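Local coordinates for chitinase (Paenibacillus sp. FPU-7, PDB 5GZT), which probably cleaves the beta-1,4 linkages between N-acetylglucosamine units within chitin chains, using glycoside hydrolase family 18 domains, at residues B[277-282]-B[636-641]; B[438-443]-B[449-454]; B[804-807]-B[811-814]; B[881-886]-B[931-936]; B[965-970]-B[1003-1008]. One frame throughout, in Å; residues are numbered along the deposited sequence.

Contact 1 (B[277-282]-B[636-641])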
# COMPACT_ATOMS: atom_id res chain seq x y z
N GLY B 277 6.42 1.68 -4.59
CA GLY B 277 5.22 2.49 -4.40
C GLY B 277 3.98 1.78 -3.88
O GLY B 277 2.89 2.35 -3.87
N LYS B 278 4.12 0.59 -3.36
CA LYS B 278 2.93 -0.05 -2.81
C LYS B 278 2.50 0.62 -1.49
O LYS B 278 3.35 1.02 -0.66
CB LYS B 278 3.17 -1.53 -2.52
CG LYS B 278 3.23 -2.44 -3.73
CD LYS B 278 3.16 -3.90 -3.25
CE LYS B 278 4.42 -4.43 -2.61
NZ LYS B 278 5.31 -4.83 -3.75
N ILE B 279 1.19 0.71 -1.30
CA ILE B 279 0.61 1.16 -0.01
C ILE B 279 -0.38 0.13 0.41
O ILE B 279 -1.38 -0.04 -0.25
CB ILE B 279 -0.02 2.53 -0.09
CG1 ILE B 279 1.04 3.58 -0.50
CG2 ILE B 279 -0.59 2.86 1.29
CD1 ILE B 279 0.43 4.91 -0.87
N VAL B 280 -0.01 -0.66 1.40
CA VAL B 280 -0.85 -1.71 1.93
C VAL B 280 -1.65 -1.18 3.13
O VAL B 280 -1.08 -0.93 4.18
CB VAL B 280 -0.02 -2.91 2.37
CG1 VAL B 280 -0.88 -3.91 3.14
CG2 VAL B 280 0.55 -3.59 1.12
N SER B 281 -2.93 -0.98 2.91
CA SER B 281 -3.89 -0.57 3.94
C SER B 281 -4.62 -1.76 4.58
O SER B 281 -5.41 -2.41 3.91
CB SER B 281 -4.88 0.44 3.34
OG SER B 281 -5.97 0.73 4.24
N TYR B 282 -4.32 -2.07 5.83
CA TYR B 282 -5.05 -3.10 6.59
C TYR B 282 -6.39 -2.50 6.94
O TYR B 282 -6.44 -1.33 7.36
CB TYR B 282 -4.35 -3.53 7.88
CG TYR B 282 -3.36 -4.66 7.74
CD1 TYR B 282 -2.03 -4.40 7.40
CD2 TYR B 282 -3.71 -5.97 7.95
CE1 TYR B 282 -1.10 -5.44 7.30
CE2 TYR B 282 -2.77 -6.99 7.82
CZ TYR B 282 -1.46 -6.73 7.49
OH TYR B 282 -0.50 -7.73 7.40
N ASN B 636 -3.59 10.10 3.55
CA ASN B 636 -3.31 11.06 2.49
C ASN B 636 -1.86 11.49 2.44
O ASN B 636 -1.29 11.77 1.33
CB ASN B 636 -4.15 12.34 2.65
CG ASN B 636 -5.62 12.10 2.45
OD1 ASN B 636 -6.05 11.07 1.92
ND2 ASN B 636 -6.42 13.04 2.97
N THR B 637 -1.25 11.61 3.63
CA THR B 637 0.14 12.02 3.73
C THR B 637 1.05 10.98 3.09
O THR B 637 2.06 11.29 2.33
CB THR B 637 0.58 12.20 5.23
OG1 THR B 637 -0.21 13.22 5.88
CG2 THR B 637 2.00 12.57 5.30
N ILE B 638 0.73 9.74 3.43
CA ILE B 638 1.48 8.61 2.89
C ILE B 638 1.45 8.55 1.35
O ILE B 638 2.54 8.51 0.70
CB ILE B 638 1.06 7.31 3.56
CG1 ILE B 638 1.52 7.33 5.02
CG2 ILE B 638 1.73 6.07 2.94
CD1 ILE B 638 0.95 6.25 5.92
N TYR B 639 0.26 8.60 0.76
CA TYR B 639 0.10 8.72 -0.65
C TYR B 639 0.84 9.93 -1.23
O TYR B 639 1.57 9.76 -2.25
CB TYR B 639 -1.40 8.77 -1.07
CG TYR B 639 -1.56 8.73 -2.56
CD1 TYR B 639 -1.52 7.55 -3.27
CD2 TYR B 639 -1.73 9.91 -3.27
CE1 TYR B 639 -1.62 7.56 -4.66
CE2 TYR B 639 -1.85 9.93 -4.64
CZ TYR B 639 -1.77 8.77 -5.33
OH TYR B 639 -1.86 8.83 -6.70
N SER B 640 0.69 11.12 -0.65
CA SER B 640 1.35 12.31 -1.22
C SER B 640 2.85 12.15 -1.29
O SER B 640 3.49 12.67 -2.21
CB SER B 640 1.09 13.60 -0.43
OG SER B 640 -0.24 13.89 -0.54
N ARG B 641 3.40 11.54 -0.27
CA ARG B 641 4.86 11.40 -0.16
C ARG B 641 5.40 10.41 -1.12
O ARG B 641 6.41 10.68 -1.78
CB ARG B 641 5.23 11.01 1.23
CG ARG B 641 5.14 12.20 2.13
CD ARG B 641 6.50 12.89 2.06
NE ARG B 641 6.41 14.23 2.59
CZ ARG B 641 7.42 15.08 2.62
NH1 ARG B 641 8.62 14.72 2.20
NH2 ARG B 641 7.20 16.30 3.09
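Ile279 reaches from strand 264-284 across to helix 633-642, where Ile638 and Tyr639 receive it. The CB of Ile279 starts toward the helix as the stem of two branches. Both Ile279 CG1 and Ile279 CG2 lie 4.3 Å from Ile638 CG2, the CG2 branch ending there. CG1, anti to the carbonyl carbon (chi1 -60°), runs on extended to CD1, and that terminal methyl makes the closest contacts. Ile279 CD1 rests on the helix backbone, 3.8 Å from Tyr639 CA and 4.0 Å from Tyr639 N, with Ile638 CG2 at 4.2 Å. The ring of Tyr639 adds its CD1 atom, 4.1 Å from Ile279 CD1, and stacks with Tyr643, just beyond the helix. Ile638 also touches Phe620 of strand 619-623 and Ala605 of helix 602-614. The strand is one of the eight parallel strands of the first TIM barrel; segments 277-282 and 636-641 lie 354 residues apart, and the contact lays a helix from after the last barrel strand against strand 264-284. No hydrogen bond crosses it: an isoleucine set against a helix backbone and two side chains makes a join by van der Waals contact, dependent on shape and burial rather than on directed bonds.

Contact 2 (B[438-443]-B[449-454])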
# COMPACT_ATOMS: atom_id res chain seq x y z
N GLU B 438 2.85 -22.68 -5.18
CA GLU B 438 2.56 -23.75 -6.21
C GLU B 438 1.10 -23.69 -6.65
O GLU B 438 0.80 -23.48 -7.87
CB GLU B 438 2.92 -25.10 -5.67
CG GLU B 438 4.43 -25.23 -5.59
CD GLU B 438 4.93 -26.40 -4.76
OE1 GLU B 438 4.14 -27.13 -4.13
OE2 GLU B 438 6.16 -26.55 -4.74
N LYS B 439 0.19 -23.75 -5.67
CA LYS B 439 -1.21 -23.80 -6.01
C LYS B 439 -1.70 -22.56 -6.74
O LYS B 439 -2.64 -22.62 -7.58
CB LYS B 439 -2.04 -24.06 -4.77
CG LYS B 439 -1.69 -25.36 -4.06
CD LYS B 439 -2.88 -25.84 -3.27
CE LYS B 439 -2.60 -27.15 -2.57
NZ LYS B 439 -2.88 -28.31 -3.47
N LEU B 440 -1.10 -21.40 -6.40
CA LEU B 440 -1.59 -20.14 -6.96
C LEU B 440 -1.10 -20.08 -8.38
O LEU B 440 -1.84 -19.70 -9.26
CB LEU B 440 -1.17 -18.88 -6.14
CG LEU B 440 -1.86 -18.67 -4.77
CD1 LEU B 440 -1.06 -17.72 -3.88
CD2 LEU B 440 -3.24 -18.14 -5.00
N ASP B 441 0.14 -20.48 -8.58
CA ASP B 441 0.68 -20.58 -9.97
C ASP B 441 -0.13 -21.54 -10.85
O ASP B 441 -0.47 -21.18 -11.99
CB ASP B 441 2.15 -21.02 -9.93
CG ASP B 441 3.07 -19.93 -9.40
OD1 ASP B 441 2.71 -18.72 -9.49
OD2 ASP B 441 4.17 -20.27 -8.92
N ALA B 442 -0.47 -22.70 -10.27
CA ALA B 442 -1.27 -23.72 -10.96
C ALA B 442 -2.53 -23.05 -11.45
O ALA B 442 -2.82 -23.02 -12.64
CB ALA B 442 -1.61 -24.86 -10.01
N GLN B 443 -3.22 -22.39 -10.53
CA GLN B 443 -4.48 -21.79 -10.89
C GLN B 443 -4.39 -20.70 -11.96
O GLN B 443 -5.33 -20.46 -12.73
CB GLN B 443 -5.14 -21.24 -9.62
CG GLN B 443 -6.45 -20.53 -9.89
CD GLN B 443 -7.23 -20.23 -8.64
OE1 GLN B 443 -7.10 -20.90 -7.63
NE2 GLN B 443 -8.01 -19.19 -8.71
N LYS B 449 -4.40 -14.81 -14.66
CA LYS B 449 -4.51 -13.69 -13.72
C LYS B 449 -3.51 -14.02 -12.62
O LYS B 449 -3.59 -15.08 -12.01
CB LYS B 449 -5.95 -13.58 -13.21
CG LYS B 449 -6.46 -12.17 -13.09
CD LYS B 449 -7.70 -12.10 -12.19
CE LYS B 449 -7.41 -12.29 -10.69
NZ LYS B 449 -7.23 -11.05 -9.88
N TYR B 450 -2.52 -13.15 -12.45
CA TYR B 450 -1.45 -13.34 -11.43
C TYR B 450 -1.92 -13.04 -9.98
O TYR B 450 -2.66 -12.08 -9.76
CB TYR B 450 -0.24 -12.45 -11.77
CG TYR B 450 0.85 -12.64 -10.74
CD1 TYR B 450 1.61 -13.82 -10.71
CD2 TYR B 450 1.07 -11.66 -9.76
CE1 TYR B 450 2.62 -14.03 -9.76
CE2 TYR B 450 2.07 -11.85 -8.81
CZ TYR B 450 2.84 -13.01 -8.78
OH TYR B 450 3.79 -13.19 -7.74
N TYR B 451 -1.54 -13.88 -9.04
CA TYR B 451 -1.94 -13.82 -7.61
C TYR B 451 -0.70 -13.56 -6.74
O TYR B 451 0.33 -14.23 -6.91
CB TYR B 451 -2.62 -15.13 -7.10
CG TYR B 451 -3.80 -15.55 -7.98
CD1 TYR B 451 -4.85 -14.67 -8.21
CD2 TYR B 451 -3.82 -16.81 -8.65
CE1 TYR B 451 -5.91 -15.00 -9.05
CE2 TYR B 451 -4.89 -17.17 -9.53
CZ TYR B 451 -5.92 -16.26 -9.72
OH TYR B 451 -7.00 -16.51 -10.52
N GLU B 452 -0.85 -12.65 -5.78
CA GLU B 452 0.21 -12.31 -4.83
C GLU B 452 0.23 -13.25 -3.64
O GLU B 452 -0.80 -13.72 -3.20
CB GLU B 452 0.04 -10.87 -4.32
CG GLU B 452 0.32 -9.75 -5.29
CD GLU B 452 0.48 -8.36 -4.59
OE1 GLU B 452 -0.03 -8.21 -3.46
OE2 GLU B 452 1.11 -7.41 -5.16
N LEU B 453 1.40 -13.52 -3.12
CA LEU B 453 1.55 -14.19 -1.85
C LEU B 453 2.50 -13.36 -0.99
O LEU B 453 3.60 -12.98 -1.44
CB LEU B 453 2.13 -15.57 -2.00
CG LEU B 453 2.23 -16.36 -0.72
CD1 LEU B 453 0.86 -16.74 -0.16
CD2 LEU B 453 3.05 -17.60 -0.97
N ALA B 454 2.10 -13.09 0.26
CA ALA B 454 2.84 -12.18 1.14
C ALA B 454 2.67 -12.61 2.55
O ALA B 454 1.78 -13.41 2.86
CB ALA B 454 2.39 -10.71 0.94
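Leu440 on helix 425-447 and Tyr451, just ahead of strand 452-457, bring their backbones to within 6.4 Å, CA to CA, where the chain turns back from helix to strand. Leu440 CD2 lies 3.7 Å from Tyr451 CB, while the other methyl, CD1, turns to Leu453 CB at 4.3 Å. The leucine carbonyl meets the tyrosine ring at its edge, with Leu440 O in the ring plane and 3.6 Å from Tyr451 CD2. One ring face is taken by Lys449 O, 3.4 Å above its centre. The Gln443 side chain crosses that of Tyr451 at about a right angle, its CG 3.7 Å from Tyr451 CE2; CG is anti to the backbone N (chi1 177°), which sends the extended chain past the outer half of the ring. The phenol is hydrogen-bonded to Thr447 OG1, so the polar end of Tyr451 is tied to the last turn of the helix. Met396 of helix 382-398 touches both Leu440 and Tyr451. A helix leading through a short turn into the next parallel barrel strand, with leucines and a tyrosine filling the angle between them, is the alpha-to-beta step of the TIM barrel of family 18 glycoside hydrolases.

Contact 3 (B[804-807]-B[811-814])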
# COMPACT_ATOMS: atom_id res chain seq x y z
N VAL B 804 -31.03 46.20 -21.46
CA VAL B 804 -32.49 46.36 -21.62
C VAL B 804 -33.23 45.57 -20.56
O VAL B 804 -32.63 44.78 -19.84
CB VAL B 804 -32.92 45.87 -22.99
CG1 VAL B 804 -32.20 46.68 -24.04
CG2 VAL B 804 -32.62 44.41 -23.17
N LYS B 805 -34.50 45.88 -20.37
CA LYS B 805 -35.34 45.07 -19.50
C LYS B 805 -35.53 43.69 -20.07
O LYS B 805 -35.45 43.48 -21.31
CB LYS B 805 -36.69 45.71 -19.32
CG LYS B 805 -36.68 47.02 -18.55
CD LYS B 805 -38.04 47.76 -18.70
CE LYS B 805 -38.15 48.92 -17.72
NZ LYS B 805 -39.36 49.79 -17.99
N ILE B 806 -35.77 42.72 -19.17
CA ILE B 806 -35.86 41.30 -19.54
C ILE B 806 -36.97 41.03 -20.54
O ILE B 806 -36.86 40.10 -21.35
CB ILE B 806 -36.04 40.40 -18.28
CG1 ILE B 806 -35.70 38.96 -18.64
CG2 ILE B 806 -37.42 40.55 -17.66
CD1 ILE B 806 -35.47 38.06 -17.45
N SER B 807 -38.01 41.86 -20.51
CA SER B 807 -39.09 41.76 -21.51
C SER B 807 -38.65 42.02 -22.96
O SER B 807 -39.40 41.75 -23.84
CB SER B 807 -40.27 42.64 -21.13
OG SER B 807 -39.92 43.99 -21.01
N ASN B 811 -35.92 35.62 -26.86
CA ASN B 811 -35.67 34.23 -26.50
C ASN B 811 -36.37 33.85 -25.16
O ASN B 811 -36.97 32.75 -25.02
CB ASN B 811 -34.16 33.96 -26.45
CG ASN B 811 -33.80 32.49 -26.15
OD1 ASN B 811 -34.16 31.59 -26.89
ND2 ASN B 811 -33.05 32.27 -25.08
N TRP B 812 -36.32 34.75 -24.18
CA TRP B 812 -36.86 34.47 -22.89
C TRP B 812 -38.39 34.63 -22.95
O TRP B 812 -39.09 33.81 -22.33
CB TRP B 812 -36.26 35.40 -21.83
CG TRP B 812 -36.87 35.28 -20.48
CD1 TRP B 812 -36.52 34.37 -19.51
CD2 TRP B 812 -37.86 36.13 -19.90
NE1 TRP B 812 -37.24 34.62 -18.37
CE2 TRP B 812 -38.05 35.70 -18.58
CE3 TRP B 812 -38.55 37.25 -20.34
CZ2 TRP B 812 -38.97 36.26 -17.74
CZ3 TRP B 812 -39.44 37.84 -19.48
CH2 TRP B 812 -39.66 37.35 -18.21
N VAL B 813 -38.87 35.71 -23.60
CA VAL B 813 -40.29 36.01 -23.63
C VAL B 813 -41.05 34.81 -24.22
O VAL B 813 -42.05 34.37 -23.66
CB VAL B 813 -40.59 37.26 -24.46
CG1 VAL B 813 -42.06 37.36 -24.85
CG2 VAL B 813 -40.17 38.54 -23.71
N ASN B 814 -40.51 34.27 -25.32
CA ASN B 814 -41.09 33.11 -26.01
C ASN B 814 -40.52 31.78 -25.65
O ASN B 814 -40.72 30.83 -26.41
CB ASN B 814 -40.98 33.30 -27.54
CG ASN B 814 -41.83 34.43 -28.02
OD1 ASN B 814 -42.66 34.96 -27.27
ND2 ASN B 814 -41.60 34.84 -29.24
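A tight turn leads from strand 802-805, the hairpin partner of barrel strand 790-799, into the short helix 810-813, and Ile806 and Trp812 face each other across it. The isoleucine lies over one face of the indole. Its CG1, anti to the backbone N (chi1 -163°), reaches over the six-membered ring, 3.8 Å from the centroid and 14° off the ring normal, a CH-pi contact. Ile806 CD1 continues over the ring fusion to 3.7 Å from Trp812 CE2, while Ile806 CG2 lies 3.8 Å from Trp812 CZ3. The carbonyl Ile806 O approaches the same ring at Trp812 CE3, 3.5 Å away. Beside the indole, Val813 CG2 packs on Ser807 O at 3.3 Å. Arg825 and Arg797 both make cation-pi contacts with Trp812, and Arg825 NH1 also binds its carbonyl. The indole thus meets hydrocarbon from within the turn and positive charge from its surroundings: the two segments meet through dispersion and CH-pi contact, with no hydrogen bond between them.

Contact 4 (B[881-886]-B[931-936]). With PO4 (phosphate ion), chain D.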
# COMPACT_ATOMS: atom_id res chain seq x y z
N PHE B 881 -28.59 52.42 -17.43
CA PHE B 881 -29.68 51.63 -16.87
C PHE B 881 -29.67 51.73 -15.30
O PHE B 881 -30.68 51.90 -14.65
CB PHE B 881 -29.54 50.20 -17.37
CG PHE B 881 -30.73 49.31 -17.07
CD1 PHE B 881 -30.89 48.74 -15.82
CD2 PHE B 881 -31.68 49.03 -18.08
CE1 PHE B 881 -31.95 47.95 -15.55
CE2 PHE B 881 -32.74 48.20 -17.82
CZ PHE B 881 -32.87 47.64 -16.55
N MET B 882 -28.48 51.63 -14.75
CA MET B 882 -28.26 51.71 -13.31
C MET B 882 -28.84 53.00 -12.74
O MET B 882 -29.68 52.97 -11.81
CB MET B 882 -26.77 51.51 -13.00
CG MET B 882 -26.42 51.53 -11.48
SD MET B 882 -24.61 51.68 -11.24
CE MET B 882 -24.47 53.41 -11.51
N HIS B 883 -28.43 54.10 -13.28
CA HIS B 883 -28.95 55.40 -12.85
C HIS B 883 -30.44 55.59 -13.13
O HIS B 883 -31.16 56.11 -12.30
CB HIS B 883 -28.21 56.56 -13.56
CG HIS B 883 -26.80 56.75 -13.11
ND1 HIS B 883 -26.51 56.98 -11.79
CD2 HIS B 883 -25.63 56.88 -13.79
CE1 HIS B 883 -25.21 57.17 -11.66
NE2 HIS B 883 -24.64 57.06 -12.85
N GLN B 884 -30.87 55.21 -14.31
CA GLN B 884 -32.25 55.44 -14.67
C GLN B 884 -33.22 54.77 -13.67
O GLN B 884 -34.15 55.39 -13.21
CB GLN B 884 -32.52 54.80 -16.03
CG GLN B 884 -33.98 54.98 -16.39
CD GLN B 884 -34.31 54.73 -17.87
OE1 GLN B 884 -33.52 54.15 -18.65
NE2 GLN B 884 -35.51 55.19 -18.26
N TYR B 885 -32.92 53.54 -13.24
CA TYR B 885 -33.79 52.81 -12.32
C TYR B 885 -33.37 52.79 -10.86
O TYR B 885 -33.93 52.05 -10.04
CB TYR B 885 -34.03 51.41 -12.90
CG TYR B 885 -34.64 51.54 -14.30
CD1 TYR B 885 -35.91 52.17 -14.50
CD2 TYR B 885 -33.98 51.09 -15.41
CE1 TYR B 885 -36.47 52.27 -15.78
CE2 TYR B 885 -34.49 51.20 -16.67
CZ TYR B 885 -35.76 51.76 -16.85
OH TYR B 885 -36.22 51.81 -18.17
N GLY B 886 -32.43 53.65 -10.50
CA GLY B 886 -32.16 53.83 -9.08
C GLY B 886 -31.30 52.71 -8.42
O GLY B 886 -31.38 52.51 -7.25
N ALA B 931 -17.35 59.19 -8.50
CA ALA B 931 -16.69 60.44 -8.26
C ALA B 931 -17.54 61.64 -8.80
O ALA B 931 -17.32 62.78 -8.36
CB ALA B 931 -15.30 60.43 -8.94
N LEU B 932 -18.50 61.33 -9.68
CA LEU B 932 -19.50 62.33 -10.17
C LEU B 932 -20.70 62.46 -9.32
O LEU B 932 -21.26 63.55 -9.22
CB LEU B 932 -19.92 61.98 -11.59
CG LEU B 932 -18.79 62.04 -12.60
CD1 LEU B 932 -19.18 61.51 -14.01
CD2 LEU B 932 -18.25 63.47 -12.76
N HIS B 933 -21.15 61.37 -8.73
CA HIS B 933 -22.42 61.30 -8.01
C HIS B 933 -22.30 61.40 -6.52
O HIS B 933 -23.28 61.40 -5.80
CB HIS B 933 -23.18 60.08 -8.40
CG HIS B 933 -23.83 60.20 -9.74
ND1 HIS B 933 -23.15 60.09 -10.92
CD2 HIS B 933 -25.09 60.51 -10.08
CE1 HIS B 933 -23.96 60.30 -11.93
NE2 HIS B 933 -25.15 60.54 -11.43
N GLY B 934 -21.11 61.59 -6.05
CA GLY B 934 -20.98 61.64 -4.58
C GLY B 934 -21.29 60.34 -3.86
O GLY B 934 -21.88 60.36 -2.78
N LYS B 935 -20.93 59.19 -4.45
CA LYS B 935 -21.26 57.92 -3.81
C LYS B 935 -20.44 56.76 -4.40
O LYS B 935 -19.69 56.96 -5.31
CB LYS B 935 -22.77 57.61 -3.85
CG LYS B 935 -23.40 57.02 -5.08
CD LYS B 935 -24.96 56.88 -4.96
CE LYS B 935 -25.48 55.42 -4.73
NZ LYS B 935 -26.83 54.98 -5.38
N TYR B 936 -20.62 55.58 -3.85
CA TYR B 936 -19.82 54.43 -4.25
C TYR B 936 -20.79 53.49 -4.93
O TYR B 936 -21.89 53.18 -4.35
CB TYR B 936 -19.20 53.75 -3.02
CG TYR B 936 -18.45 52.49 -3.50
CD1 TYR B 936 -17.20 52.62 -4.15
CD2 TYR B 936 -19.00 51.24 -3.32
CE1 TYR B 936 -16.49 51.52 -4.64
CE2 TYR B 936 -18.31 50.08 -3.77
CZ TYR B 936 -17.08 50.24 -4.45
OH TYR B 936 -16.45 49.15 -4.90
P PO4 D . -28.33 56.27 -8.73
O1 PO4 D . -28.20 54.98 -9.56
O2 PO4 D . -28.18 57.29 -9.79
O3 PO4 D . -29.64 56.22 -8.10
O4 PO4 D . -27.18 56.42 -7.72
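A phosphate ion, probably from the crystallisation liquor, occupies a small surface site between the ends of helices 868-884 and 911-933, where His883 and His933 stack. The imidazoles form an offset stack, centroids 4.1 Å apart and planes at 22°. His883 CE1 lies over the face of the His933 ring, 3.4 Å from His933 NE2. The two side chains come from opposite directions. Each ring has a backbone or acidic partner as well, His883 NE2 at Glu929 OE1 and His933 ND1 at Glu929 O. The other nitrogen of His883 holds the ion: ND1 donates to PO4 O2 at 2.6 Å, nearly straight at 171° and in the ring plane. From the second segment Lys935 NZ binds PO4 O4 at 2.8 Å, reaching it through bends at chi3 and chi4, and it also makes a salt bridge to Asp888. The phosphate is further hydrogen-bonded to Tyr937 OH. Helix 868-884 ends here in a Schellman motif, with Gly886 at positive phi as the C-prime residue, and this turn brings Gly886 CA to 3.6 Å from PO4 O3. A leucine in place of His883 has no ring nitrogens, and would probably leave the phosphate more weakly held and Glu929 OE1 and the His933 face without their imidazole partner. Met882 CE covers part of one face of the His883 ring, its methyl set toward the rim 3.8 Å above the plane.

Contact 5 (B[965-970]-B[1003-1008])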
# COMPACT_ATOMS: atom_id res chain seq x y z
N MET B 965 -17.60 38.07 -5.32
CA MET B 965 -18.14 37.07 -6.26
C MET B 965 -19.21 36.32 -5.51
O MET B 965 -18.89 35.79 -4.44
CB MET B 965 -17.04 36.09 -6.68
CG MET B 965 -15.85 36.79 -7.28
SD MET B 965 -14.65 35.52 -7.66
CE MET B 965 -13.34 36.57 -8.25
N SER B 966 -20.44 36.25 -6.03
CA SER B 966 -21.51 35.47 -5.43
C SER B 966 -21.37 34.08 -6.01
O SER B 966 -21.69 33.88 -7.22
CB SER B 966 -22.88 36.09 -5.73
OG SER B 966 -23.05 37.33 -5.05
N VAL B 967 -20.75 33.13 -5.26
CA VAL B 967 -20.41 31.87 -5.84
C VAL B 967 -21.64 30.95 -5.67
O VAL B 967 -22.23 30.78 -4.56
CB VAL B 967 -19.18 31.20 -5.16
CG1 VAL B 967 -18.73 29.92 -5.92
CG2 VAL B 967 -18.05 32.19 -5.09
N MET B 968 -22.02 30.35 -6.80
CA MET B 968 -23.20 29.49 -6.91
C MET B 968 -22.82 28.08 -6.39
O MET B 968 -22.61 27.15 -7.17
CB MET B 968 -23.72 29.51 -8.39
CG MET B 968 -24.32 30.91 -8.71
SD MET B 968 -24.99 30.97 -10.41
CE MET B 968 -23.56 30.94 -11.44
N THR B 969 -22.76 27.97 -5.06
CA THR B 969 -22.33 26.75 -4.36
C THR B 969 -23.61 25.89 -4.22
O THR B 969 -24.20 25.70 -3.11
CB THR B 969 -21.71 27.15 -3.00
OG1 THR B 969 -22.57 28.11 -2.36
CG2 THR B 969 -20.30 27.73 -3.19
N TYR B 970 -24.09 25.46 -5.39
CA TYR B 970 -25.34 24.69 -5.54
C TYR B 970 -25.44 24.15 -6.96
O TYR B 970 -24.51 24.33 -7.73
CB TYR B 970 -26.54 25.44 -5.01
CG TYR B 970 -26.75 26.83 -5.57
CD1 TYR B 970 -27.08 27.04 -6.92
CD2 TYR B 970 -26.70 27.92 -4.74
CE1 TYR B 970 -27.33 28.33 -7.42
CE2 TYR B 970 -26.91 29.20 -5.24
CZ TYR B 970 -27.21 29.40 -6.55
OH TYR B 970 -27.41 30.66 -6.92
N THR B 1003 -12.58 26.76 -1.30
CA THR B 1003 -11.15 26.54 -1.22
C THR B 1003 -10.46 26.68 -2.54
O THR B 1003 -9.36 27.30 -2.61
CB THR B 1003 -10.85 25.15 -0.57
OG1 THR B 1003 -11.40 25.18 0.74
CG2 THR B 1003 -9.39 24.85 -0.47
N ALA B 1004 -10.99 26.06 -3.60
CA ALA B 1004 -10.40 26.16 -4.89
C ALA B 1004 -10.37 27.60 -5.36
O ALA B 1004 -9.42 28.00 -5.97
CB ALA B 1004 -11.14 25.34 -5.90
N TYR B 1005 -11.38 28.39 -5.09
CA TYR B 1005 -11.27 29.84 -5.45
C TYR B 1005 -10.09 30.52 -4.73
O TYR B 1005 -9.28 31.34 -5.29
CB TYR B 1005 -12.57 30.60 -5.12
CG TYR B 1005 -13.61 30.58 -6.21
CD1 TYR B 1005 -14.22 29.40 -6.64
CD2 TYR B 1005 -14.06 31.77 -6.78
CE1 TYR B 1005 -15.18 29.38 -7.65
CE2 TYR B 1005 -15.03 31.76 -7.79
CZ TYR B 1005 -15.58 30.61 -8.22
OH TYR B 1005 -16.57 30.69 -9.18
N ARG B 1006 -9.95 30.16 -3.47
CA ARG B 1006 -8.86 30.72 -2.68
C ARG B 1006 -7.51 30.26 -3.15
O ARG B 1006 -6.57 31.07 -3.13
CB ARG B 1006 -9.05 30.48 -1.15
CG ARG B 1006 -10.06 31.48 -0.54
CD ARG B 1006 -10.52 31.08 0.89
NE ARG B 1006 -11.36 29.91 0.83
CZ ARG B 1006 -11.87 29.32 1.92
NH1 ARG B 1006 -11.65 29.81 3.15
NH2 ARG B 1006 -12.62 28.24 1.78
N LYS B 1007 -7.42 28.99 -3.58
CA LYS B 1007 -6.14 28.51 -4.12
C LYS B 1007 -5.76 29.16 -5.46
O LYS B 1007 -4.59 29.25 -5.76
CB LYS B 1007 -6.08 27.00 -4.31
CG LYS B 1007 -6.29 26.15 -3.06
CD LYS B 1007 -5.25 26.33 -1.99
CE LYS B 1007 -5.41 25.21 -0.95
NZ LYS B 1007 -4.77 25.63 0.34
N GLN B 1008 -6.73 29.75 -6.17
CA GLN B 1008 -6.44 30.59 -7.31
C GLN B 1008 -5.99 31.99 -6.96
O GLN B 1008 -5.61 32.71 -7.84
CB GLN B 1008 -7.67 30.73 -8.23
CG GLN B 1008 -8.20 29.50 -8.87
CD GLN B 1008 -7.22 28.99 -9.91
OE1 GLN B 1008 -7.00 29.59 -10.95
NE2 GLN B 1008 -6.61 27.87 -9.60
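The hydroxyl of Tyr1005, gripped by hydrogen bonds with Ala944 O and Ser943 OG, anchors a ring that helix 998-1007 sends toward strand 964-967. Two strand side chains meet that ring in different ways. Met965 comes to its edge: SD lies in the ring plane, 3.8 Å from Tyr1005 CE2 and 5.0 Å from the centroid, a Met-aromatic contact. Its chain is extended beyond CG, with chi2 178°, which carries the sulfur out to the ring. Val967 instead puts CG2 over one face, offset toward the rim and 4.1 Å from Tyr1005 CE2, while CG1 sits 4.0 Å from Tyr1005 CZ. Leu955 of helix 955-958 touches both Met965 and Tyr1005. A serine at Tyr1005 would probably leave Met965 SD and the Val967 methyls facing a gap, and Ala944 O and Ser943 OG without their phenol partner. In this buried joint of barrel strand and outer helix, apolar contacts fill the space while the one polar end of the ring is satisfied by neighbouring strand 938-943 and the residue after it.

In the fold
Contacts 1 and 2 belong to the first family 18 domain, and contacts 3, 4 and 5 to the second. Within the first, contacts 1 and 2 lie with centres 25 Å apart and nearest atoms about 4 Å apart, contact 2 in the chain between the two segments of contact 1. In the second, contacts 3 and 4 touch: Lys805 CE is 3.5 Å from Tyr885 OH, and Val804 packs on Phe881. Contact 5 stands about 29 Å, centre to centre, from each of them. Between domains, contacts 1 and 5 are 30 Å apart by their centres, whereas 2 and 4 are 78 Å apart. The phosphate belongs to contact 4 alone.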